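Local coordinates for protein phospholipase C-beta (PLC-beta) (Sepia officinalis, PDB 3QR0) that is a multidomain, calcium-binding member of the phospholipase C-beta family, combining PH, EF-hand-like, TIM-barrel (X and Y) and C2 regions in a single chain, at residues I99-Q102 with D103-T107; L152-W155 with E156-Y159; I234-L238 with S239-G243; E512-S515 with A516-N519. One frame throughout, in Å; residues are numbered along the deposited sequence.

Contact 1 (I99-Q102 with D103-T107); sequences IPLQ and DKCVT
Ile99 and Lys104 meet across the short, loosely formed helical turn that leads into strand 105-110 of the PH domain. Their side chains cross at a slant: the CG2 methyl of Ile99 presses on CG of Lys104 at 3.7 Å. The same methyl lies 4.0 Å from CB of Asp103, so one branch of the isoleucine serves both residues. Beyond CG the lysine chain bends (chi3 -75°), carrying its CE to within 3.6 Å of Ile99 O. A long aliphatic stem suits this place, since its methylenes lie on isoleucine while the ammonium travels on to polar partners.

The carboxylate of Asp103 lies beside Pro100. Its OD2 is 3.4 Å from both CG and CD of the proline, an approach to carbon atoms and not a bond. Proline suits the start of the turn, where its missing N-H costs no helical bond. Farther along, the CD1 methyl of Leu101 touches SG of Cys105 at 4.2 Å. Three backbone bonds span three residues each; that from Asp103 N to Pro100 O is weak, whereas Lys104 N lies 3.0 Å from Leu101 O.

Lys104 NZ donates to the carbonyl oxygens of Phe94, Ser96 and Gly91. For a buried lysine, this set of neutral carbonyl acceptors probably repays much of the cost of desolvating the charge.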
loop_
_atom_site.group_PDB
_atom_site.type_symbol
_atom_site.label_atom_id
_atom_site.label_comp_id
_atom_site.label_asym_id
_atom_site.label_seq_id
_atom_site.Cartn_x
_atom_site.Cartn_y
_atom_site.Cartn_z
ATOM N N ILE A 99 7.778 2.809 -38.905
ATOM C CA ILE A 99 6.973 2.605 -37.705
ATOM C C ILE A 99 6.576 3.985 -37.187
ATOM O O ILE A 99 7.449 4.818 -36.949
ATOM C CB ILE A 99 7.755 1.847 -36.620
ATOM C CG1 ILE A 99 8.263 0.509 -37.171
ATOM C CG2 ILE A 99 6.877 1.622 -35.388
ATOM C CD1 ILE A 99 9.230 -0.202 -36.260
ATOM N N PRO A 100 5.260 4.243 -37.036
ATOM C CA PRO A 100 4.795 5.553 -36.571
ATOM C C PRO A 100 5.440 5.954 -35.256
ATOM O O PRO A 100 5.646 5.106 -34.383
ATOM C CB PRO A 100 3.289 5.349 -36.385
ATOM C CG PRO A 100 2.942 4.274 -37.331
ATOM C CD PRO A 100 4.129 3.354 -37.360
ATOM N N LEU A 101 5.748 7.238 -35.123
ATOM C CA LEU A 101 6.481 7.741 -33.971
ATOM C C LEU A 101 5.887 7.259 -32.654
ATOM O O LEU A 101 6.605 6.733 -31.811
ATOM C CB LEU A 101 6.538 9.270 -33.995
ATOM C CG LEU A 101 7.226 9.941 -32.801
ATOM C CD1 LEU A 101 8.597 9.328 -32.536
ATOM C CD2 LEU A 101 7.336 11.446 -33.028
ATOM N N GLN A 102 4.579 7.421 -32.487
ATOM C CA GLN A 102 3.946 7.133 -31.203
ATOM C C GLN A 102 3.997 5.653 -30.804
ATOM O O GLN A 102 4.056 5.340 -29.615
ATOM C CB GLN A 102 2.504 7.639 -31.172
ATOM C CG GLN A 102 1.931 7.632 -29.758
ATOM C CD GLN A 102 0.780 8.596 -29.549
ATOM O OE1 GLN A 102 0.356 9.299 -30.467
ATOM N NE2 GLN A 102 0.263 8.629 -28.323
ATOM N N ASP A 103 3.994 4.759 -31.792
ATOM C CA ASP A 103 4.138 3.317 -31.550
ATOM C C ASP A 103 5.485 2.956 -30.902
ATOM O O ASP A 103 5.594 1.934 -30.217
ATOM C CB ASP A 103 3.976 2.534 -32.862
ATOM C CG ASP A 103 2.567 2.628 -33.445
ATOM O OD1 ASP A 103 1.633 3.054 -32.732
ATOM O OD2 ASP A 103 2.397 2.254 -34.623
ATOM N N LYS A 104 6.501 3.797 -31.118
ATOM C CA LYS A 104 7.836 3.595 -30.541
ATOM C C LYS A 104 8.052 4.273 -29.180
ATOM O O LYS A 104 9.063 4.025 -28.518
ATOM C CB LYS A 104 8.903 4.100 -31.509
ATOM C CG LYS A 104 8.908 3.377 -32.839
ATOM C CD LYS A 104 10.069 3.794 -33.723
ATOM C CE LYS A 104 9.872 5.164 -34.329
ATOM N NZ LYS A 104 10.800 5.371 -35.472
ATOM N N CYS A 105 7.116 5.124 -28.770
ATOM C CA CYS A 105 7.280 5.921 -27.552
ATOM C C CYS A 105 6.973 5.147 -26.273
ATOM O O CYS A 105 6.035 4.355 -26.223
ATOM C CB CYS A 105 6.411 7.181 -27.610
ATOM S SG CYS A 105 7.054 8.400 -28.775
ATOM N N VAL A 106 7.788 5.400 -25.249
ATOM C CA VAL A 106 7.612 4.833 -23.926
ATOM C C VAL A 106 7.714 5.968 -22.910
ATOM O O VAL A 106 8.648 6.764 -22.962
ATOM C CB VAL A 106 8.689 3.775 -23.608
ATOM C CG1 VAL A 106 8.577 3.306 -22.146
ATOM C CG2 VAL A 106 8.572 2.601 -24.561
ATOM N N THR A 107 6.748 6.030 -21.995
ATOM C CA THR A 107 6.700 7.062 -20.960
ATOM C C THR A 107 6.703 6.390 -19.600
ATOM O O THR A 107 5.919 5.476 -19.363
ATOM C CB THR A 107 5.419 7.909 -21.078
ATOM O OG1 THR A 107 5.360 8.517 -22.366
ATOM C CG2 THR A 107 5.377 8.993 -20.020
#

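Contact 2 (L152-W155 with E156-Y159); sequences LGEW and EKLY
Trp155 and Leu158, one turn apart, make the tight side of this helical segment. Their spacing of three residues puts them on the same face of the helix. One methyl of the leucine, CD2, lies 3.7 Å from CZ3 on the six-membered part of the indole, approaching obliquely. Both CG atoms stand anti to their own backbone N (chi1 -162° in Trp155 and 177° in Leu158), and the two side chains therefore run alongside each other, pointing the same way. A broad indole and a branched leucine suit a buried ridge where large apolar surfaces must fit closely. Regular i to i+4 backbone bonds lie beneath, such as Leu158 N to Glu154 O at 3.1 Å.

The looser side is wetter. The extended Glu156 chain stands out from the helix, roughly across its axis, and a water donates to its OE1 at 2.7 Å and to Gly153 O at 2.8 Å, bridging a side chain to the backbone; OE1 also bonds to a glycerol. Having no side chain, Gly153 adds no bulk beside this carbonyl. Glu154 and Lys157 lie side by side without direct contact of their charges, Glu154 OE1 standing 4.6 Å from Lys157 NZ. A second water joins them by donating to Glu154 OE2 and accepting from Lys157 NZ, while Lys149 and Asp66 provide their respective salt bridges.

Trp155 stacks on Phe218 of helix 215-225, meets Tyr222 edge-to-face and donates NE1 to Phe218 O. Leu158 leans on helix 174-181 and Leu152 on helix 299-307, so helix 151-165 is packed among several helices of the EF-hand-like region.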
loop_
_atom_site.group_PDB
_atom_site.type_symbol
_atom_site.label_atom_id
_atom_site.label_comp_id
_atom_site.label_asym_id
_atom_site.label_seq_id
_atom_site.Cartn_x
_atom_site.Cartn_y
_atom_site.Cartn_z
ATOM N N LEU A 152 18.030 -8.503 4.344
ATOM C CA LEU A 152 19.083 -9.153 3.542
ATOM C C LEU A 152 18.829 -8.975 2.043
ATOM O O LEU A 152 19.763 -8.764 1.270
ATOM C CB LEU A 152 19.205 -10.646 3.866
ATOM C CG LEU A 152 20.392 -11.379 3.226
ATOM C CD1 LEU A 152 21.714 -10.893 3.815
ATOM C CD2 LEU A 152 20.256 -12.893 3.403
ATOM N N GLY A 153 17.565 -9.066 1.639
ATOM C CA GLY A 153 17.174 -8.767 0.263
ATOM C C GLY A 153 17.475 -7.334 -0.142
ATOM O O GLY A 153 17.865 -7.078 -1.286
ATOM N N GLU A 154 17.293 -6.394 0.784
ATOM C CA GLU A 154 17.626 -4.994 0.518
ATOM C C GLU A 154 19.134 -4.776 0.458
ATOM O O GLU A 154 19.608 -3.897 -0.262
ATOM C CB GLU A 154 17.003 -4.059 1.557
ATOM C CG GLU A 154 15.492 -3.900 1.424
ATOM C CD GLU A 154 15.060 -3.129 0.168
ATOM O OE1 GLU A 154 15.913 -2.539 -0.535
ATOM O OE2 GLU A 154 13.847 -3.127 -0.120
ATOM N N TRP A 155 19.875 -5.575 1.222
ATOM C CA TRP A 155 21.328 -5.541 1.186
ATOM C C TRP A 155 21.804 -6.063 -0.170
ATOM O O TRP A 155 22.736 -5.512 -0.754
ATOM C CB TRP A 155 21.904 -6.374 2.329
ATOM C CG TRP A 155 23.335 -6.081 2.642
ATOM C CD1 TRP A 155 24.380 -6.957 2.589
ATOM C CD2 TRP A 155 23.879 -4.829 3.067
ATOM N NE1 TRP A 155 25.544 -6.325 2.953
ATOM C CE2 TRP A 155 25.266 -5.018 3.249
ATOM C CE3 TRP A 155 23.331 -3.563 3.303
ATOM C CZ2 TRP A 155 26.115 -3.991 3.662
ATOM C CZ3 TRP A 155 24.174 -2.540 3.720
ATOM C CH2 TRP A 155 25.555 -2.764 3.894
ATOM N N GLU A 156 21.150 -7.113 -0.664
ATOM C CA GLU A 156 21.440 -7.664 -1.986
ATOM C C GLU A 156 21.095 -6.676 -3.116
ATOM O O GLU A 156 21.808 -6.603 -4.113
ATOM C CB GLU A 156 20.697 -8.990 -2.189
ATOM C CG GLU A 156 21.117 -9.754 -3.437
ATOM C CD GLU A 156 20.276 -10.997 -3.683
ATOM O OE1 GLU A 156 19.041 -10.944 -3.498
ATOM O OE2 GLU A 156 20.852 -12.025 -4.084
ATOM N N LYS A 157 20.008 -5.928 -2.958
ATOM C CA LYS A 157 19.662 -4.846 -3.891
ATOM C C LYS A 157 20.790 -3.815 -4.003
ATOM O O LYS A 157 21.189 -3.431 -5.109
ATOM C CB LYS A 157 18.369 -4.157 -3.454
ATOM C CG LYS A 157 17.991 -2.941 -4.281
ATOM C CD LYS A 157 16.524 -2.575 -4.097
ATOM C CE LYS A 157 16.203 -1.234 -4.743
ATOM N NZ LYS A 157 14.743 -0.929 -4.698
ATOM N N LEU A 158 21.303 -3.380 -2.855
ATOM C CA LEU A 158 22.453 -2.484 -2.811
ATOM C C LEU A 158 23.665 -3.129 -3.486
ATOM O O LEU A 158 24.399 -2.459 -4.226
ATOM C CB LEU A 158 22.792 -2.112 -1.361
ATOM C CG LEU A 158 24.019 -1.233 -1.122
ATOM C CD1 LEU A 158 23.885 0.095 -1.860
ATOM C CD2 LEU A 158 24.230 -1.003 0.365
ATOM N N TYR A 159 23.877 -4.419 -3.223
ATOM C CA TYR A 159 24.972 -5.166 -3.846
ATOM C C TYR A 159 24.860 -5.131 -5.371
ATOM O O TYR A 159 25.852 -4.907 -6.068
ATOM C CB TYR A 159 25.002 -6.623 -3.358
ATOM C CG TYR A 159 26.038 -7.477 -4.054
ATOM C CD1 TYR A 159 27.359 -7.475 -3.633
ATOM C CD2 TYR A 159 25.696 -8.274 -5.146
ATOM C CE1 TYR A 159 28.323 -8.249 -4.277
ATOM C CE2 TYR A 159 26.653 -9.057 -5.798
ATOM C CZ TYR A 159 27.962 -9.037 -5.355
ATOM O OH TYR A 159 28.915 -9.798 -5.985
HETATM O O HOH W 1 17.152 -9.063 -3.184
HETATM O O HOH W 2 13.902 -0.839 -2.160
#

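Contact 3 (I234-L238 with S239-G243)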
loop_
_atom_site.group_PDB
_atom_site.type_symbol
_atom_site.label_atom_id
_atom_site.label_comp_id
_atom_site.label_asym_id
_atom_site.label_seq_id
_atom_site.Cartn_x
_atom_site.Cartn_y
_atom_site.Cartn_z
ATOM N N ILE A 234 20.653 -11.956 22.549
ATOM C CA ILE A 234 19.666 -12.827 21.901
ATOM C C ILE A 234 20.262 -14.208 21.603
ATOM O O ILE A 234 19.611 -15.232 21.803
ATOM C CB ILE A 234 19.107 -12.190 20.611
ATOM C CG1 ILE A 234 18.251 -10.966 20.956
ATOM C CG2 ILE A 234 18.288 -13.202 19.819
ATOM C CD1 ILE A 234 17.912 -10.096 19.756
ATOM N N PHE A 235 21.507 -14.227 21.139
ATOM C CA PHE A 235 22.219 -15.479 20.900
ATOM C C PHE A 235 22.366 -16.298 22.193
ATOM O O PHE A 235 22.126 -17.505 22.198
ATOM C CB PHE A 235 23.589 -15.193 20.285
ATOM C CG PHE A 235 24.329 -16.423 19.868
ATOM C CD1 PHE A 235 23.927 -17.140 18.749
ATOM C CD2 PHE A 235 25.427 -16.870 20.593
ATOM C CE1 PHE A 235 24.611 -18.281 18.358
ATOM C CE2 PHE A 235 26.112 -18.007 20.204
ATOM C CZ PHE A 235 25.698 -18.713 19.083
ATOM N N LYS A 236 22.744 -15.632 23.280
ATOM C CA LYS A 236 22.853 -16.271 24.596
ATOM C C LYS A 236 21.519 -16.894 25.026
ATOM O O LYS A 236 21.478 -18.023 25.518
ATOM C CB LYS A 236 23.317 -15.245 25.637
ATOM C CG LYS A 236 23.508 -15.799 27.047
ATOM C CD LYS A 236 24.117 -14.750 27.968
ATOM C CE LYS A 236 24.392 -15.304 29.358
ATOM N NZ LYS A 236 23.136 -15.597 30.101
ATOM N N GLU A 237 20.442 -16.140 24.826
ATOM C CA GLU A 237 19.076 -16.582 25.116
ATOM C C GLU A 237 18.705 -17.856 24.345
ATOM O O GLU A 237 18.288 -18.847 24.950
ATOM C CB GLU A 237 18.097 -15.444 24.775
ATOM C CG GLU A 237 16.604 -15.731 24.996
ATOM C CD GLU A 237 15.704 -14.630 24.418
ATOM O OE1 GLU A 237 15.921 -14.213 23.265
ATOM O OE2 GLU A 237 14.765 -14.188 25.108
ATOM N N LEU A 238 18.870 -17.830 23.021
ATOM C CA LEU A 238 18.444 -18.953 22.169
ATOM C C LEU A 238 19.344 -20.183 22.284
ATOM O O LEU A 238 18.885 -21.305 22.066
ATOM C CB LEU A 238 18.352 -18.523 20.700
ATOM C CG LEU A 238 17.395 -17.366 20.396
ATOM C CD1 LEU A 238 17.242 -17.183 18.887
ATOM C CD2 LEU A 238 16.039 -17.577 21.056
ATOM N N SER A 239 20.615 -19.972 22.617
ATOM C CA SER A 239 21.562 -21.072 22.806
ATOM C C SER A 239 21.527 -21.647 24.225
ATOM O O SER A 239 22.256 -22.594 24.527
ATOM C CB SER A 239 22.986 -20.603 22.503
ATOM O OG SER A 239 23.409 -19.615 23.429
ATOM N N LYS A 240 20.708 -21.053 25.097
ATOM C CA LYS A 240 20.627 -21.452 26.507
ATOM C C LYS A 240 21.989 -21.309 27.203
ATOM O O LYS A 240 22.258 -21.976 28.204
ATOM C CB LYS A 240 20.098 -22.890 26.630
ATOM C CG LYS A 240 18.825 -23.166 25.817
ATOM C CD LYS A 240 17.563 -22.996 26.654
ATOM C CE LYS A 240 16.284 -23.162 25.833
ATOM N NZ LYS A 240 15.663 -21.853 25.467
ATOM N N ASN A 241 22.831 -20.420 26.668
ATOM C CA ASN A 241 24.207 -20.212 27.136
ATOM C C ASN A 241 25.102 -21.464 27.053
ATOM O O ASN A 241 26.060 -21.598 27.817
ATOM C CB ASN A 241 24.196 -19.644 28.565
ATOM C CG ASN A 241 25.507 -18.972 28.945
ATOM O OD1 ASN A 241 26.184 -18.375 28.111
ATOM N ND2 ASN A 241 25.869 -19.069 30.217
ATOM N N LYS A 242 24.807 -22.361 26.111
ATOM C CA LYS A 242 25.511 -23.650 26.011
ATOM C C LYS A 242 26.539 -23.713 24.872
ATOM O O LYS A 242 27.143 -24.761 24.639
ATOM C CB LYS A 242 24.501 -24.786 25.842
ATOM C CG LYS A 242 23.543 -24.940 27.014
ATOM C CD LYS A 242 22.901 -26.325 27.032
ATOM C CE LYS A 242 21.830 -26.430 28.109
ATOM N NZ LYS A 242 21.532 -27.847 28.457
ATOM N N GLY A 243 26.747 -22.595 24.184
ATOM C CA GLY A 243 27.649 -22.543 23.035
ATOM C C GLY A 243 26.851 -22.158 21.808
ATOM O O GLY A 243 26.008 -21.268 21.873
#
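With chi1 at 65°, the OG of Ser239 sits between its own backbone N and carbonyl carbon, a crowded position that turns the hydroxyl back onto the helix. From there it donates to Phe235 O at 2.8 Å. Ser239 N reaches the same oxygen at 2.9 Å from the opposite face of the carbonyl plane, so one acceptor in the last turn is gripped twice by one residue. A small hydroxyl side chain is well suited to this fold-back.

Lys240 then leaves the helix with a positive phi of 59°, giving a Schellman motif. Asn241 N bonds to Lys236 O at 3.0 Å, in the carbonyl plane, and Lys240 N bonds to Glu237 O at 3.3 Å from well above its plane. A type I' turn from Ser239 to Lys242 overlaps this cap. Its second central residue, Asn241, also has positive phi, a conformation asparagine tolerates well.

On the exposed side, the methylenes of Lys236 slant past the Asn241 amide, CE lying 3.8 Å from OD1. The ring of Phe235 ends beside the loop, CE2 3.7 Å from Gly243 O. Leu238, from the same turn, packs on Phe253 and Met257 of helix 247-257 in the EF-hand-like region.

Contact 4 (E512-S515 with A516-N519); sequences EEMS and ALVN
Glu512 O receives Ala516 N at 2.9 Å, the one i to i+4 backbone bond joining the short helix 512-515 to the residues that follow. The next two bonds span three residues instead: Leu517 N to Met514 O at 3.1 Å and Val518 N to Ser515 O at 3.0 Å. In both, the donor stands more than 50° above the carbonyl plane, as the chain curls into a type I turn from Ser515 to Val518. Ala516 is compact enough to hold its CB 3.3 Å from Glu512 O.

One apolar pair accompanies this turn. The sulfur of Met514 comes to 4.3 Å from CD1 of Leu517, a modest touch between two apolar side chains that share a neighbour, Ile468 of strand 466-469. Flexible methionine suits a buried place where it meets strand 412-418 and helix 422-436 of the barrel.

Other side-chain carbons rest against backbone carbonyl oxygens. Leu517 CG lies over the helix end, 3.5 Å from Glu513 O. Val518 sets its CG2 beside Met514 O at 3.7 Å; that methyl is anti to its own carbonyl carbon, beside the backbone N, which turns it back to the helix.

Polar side chains bond outside the turn. Glu513 forms a salt bridge with Lys426, and Ser515 OG bonds to Met473 N.

Lys472 NZ donates to both Ser515 O and Val518 O. The Ser515 carbonyl thus accepts from Lys472 NZ as well as from Val518 N, and the ammonium probably polarises it. One positive charge thereby ties together the two ends of the turn.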
loop_
_atom_site.group_PDB
_atom_site.type_symbol
_atom_site.label_atom_id
_atom_site.label_comp_id
_atom_site.label_asym_id
_atom_site.label_seq_id
_atom_site.Cartn_x
_atom_site.Cartn_y
_atom_site.Cartn_z
ATOM N N GLU A 512 -32.320 8.861 -18.866
ATOM C CA GLU A 512 -32.522 7.435 -19.118
ATOM C C GLU A 512 -31.231 6.727 -19.554
ATOM O O GLU A 512 -31.014 5.572 -19.194
ATOM C CB GLU A 512 -33.643 7.216 -20.145
ATOM C CG GLU A 512 -34.030 5.746 -20.332
ATOM C CD GLU A 512 -35.489 5.552 -20.724
ATOM O OE1 GLU A 512 -36.042 6.392 -21.468
ATOM O OE2 GLU A 512 -36.086 4.546 -20.285
ATOM N N GLU A 513 -30.368 7.418 -20.299
ATOM C CA GLU A 513 -29.102 6.822 -20.758
ATOM C C GLU A 513 -28.137 6.529 -19.608
ATOM O O GLU A 513 -27.386 5.555 -19.668
ATOM C CB GLU A 513 -28.391 7.710 -21.786
ATOM C CG GLU A 513 -29.058 7.769 -23.155
ATOM C CD GLU A 513 -30.138 8.832 -23.257
ATOM O OE1 GLU A 513 -30.586 9.095 -24.395
ATOM O OE2 GLU A 513 -30.544 9.403 -22.217
ATOM N N MET A 514 -28.138 7.378 -18.580
ATOM C CA MET A 514 -27.308 7.137 -17.394
ATOM C C MET A 514 -27.962 6.100 -16.496
ATOM O O MET A 514 -27.302 5.173 -16.039
ATOM C CB MET A 514 -27.051 8.424 -16.601
ATOM C CG MET A 514 -25.901 9.271 -17.133
ATOM S SD MET A 514 -24.341 8.376 -17.291
ATOM C CE MET A 514 -24.049 7.896 -15.587
ATOM N N SER A 515 -29.256 6.262 -16.247
ATOM C CA SER A 515 -30.032 5.279 -15.495
ATOM C C SER A 515 -29.807 3.855 -16.022
ATOM O O SER A 515 -29.617 2.926 -15.236
ATOM C CB SER A 515 -31.517 5.636 -15.543
ATOM O OG SER A 515 -32.272 4.834 -14.655
ATOM N N ALA A 516 -29.800 3.708 -17.350
ATOM C CA ALA A 516 -29.647 2.406 -18.019
ATOM C C ALA A 516 -28.360 1.660 -17.671
ATOM O O ALA A 516 -28.317 0.436 -17.749
ATOM C CB ALA A 516 -29.742 2.580 -19.546
ATOM N N LEU A 517 -27.314 2.389 -17.295
ATOM C CA LEU A 517 -26.030 1.770 -16.958
ATOM C C LEU A 517 -25.958 1.267 -15.507
ATOM O O LEU A 517 -25.006 0.579 -15.143
ATOM C CB LEU A 517 -24.890 2.756 -17.211
ATOM C CG LEU A 517 -24.830 3.373 -18.613
ATOM C CD1 LEU A 517 -23.691 4.361 -18.693
ATOM C CD2 LEU A 517 -24.695 2.300 -19.696
ATOM N N VAL A 518 -26.955 1.608 -14.690
ATOM C CA VAL A 518 -26.957 1.251 -13.270
ATOM C C VAL A 518 -27.686 -0.069 -13.059
ATOM O O VAL A 518 -28.737 -0.307 -13.653
ATOM C CB VAL A 518 -27.619 2.353 -12.413
ATOM C CG1 VAL A 518 -27.552 2.000 -10.933
ATOM C CG2 VAL A 518 -26.949 3.704 -12.673
ATOM N N ASN A 519 -27.117 -0.931 -12.223
ATOM C CA ASN A 519 -27.752 -2.213 -11.906
ATOM C C ASN A 519 -27.515 -2.643 -10.459
ATOM O O ASN A 519 -28.403 -2.484 -9.628
ATOM C CB ASN A 519 -27.340 -3.311 -12.905
ATOM C CG ASN A 519 -25.892 -3.194 -13.354
ATOM O OD1 ASN A 519 -24.975 -3.359 -12.559
ATOM N ND2 ASN A 519 -25.686 -2.918 -14.639
#

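The four contacts follow one another along the chain without interleaving. Contact 1 lies at the start of strand 105-110 in the PH domain, contacts 2 and 3 share the EF-hand-like region, and contact 4 ends a short helix before the Y-half strand 522-523 of the TIM barrel. Contacts 2 and 3, with centres 28 Å apart, are the nearest pair, and both touch helix 299-307. Contacts 3 and 4 are the most distant, 69 Å between centres on opposite sides of the chain's centre. None touches another. Each is a local contact: two helix ends, a turn entering a strand and the first turns of a helix.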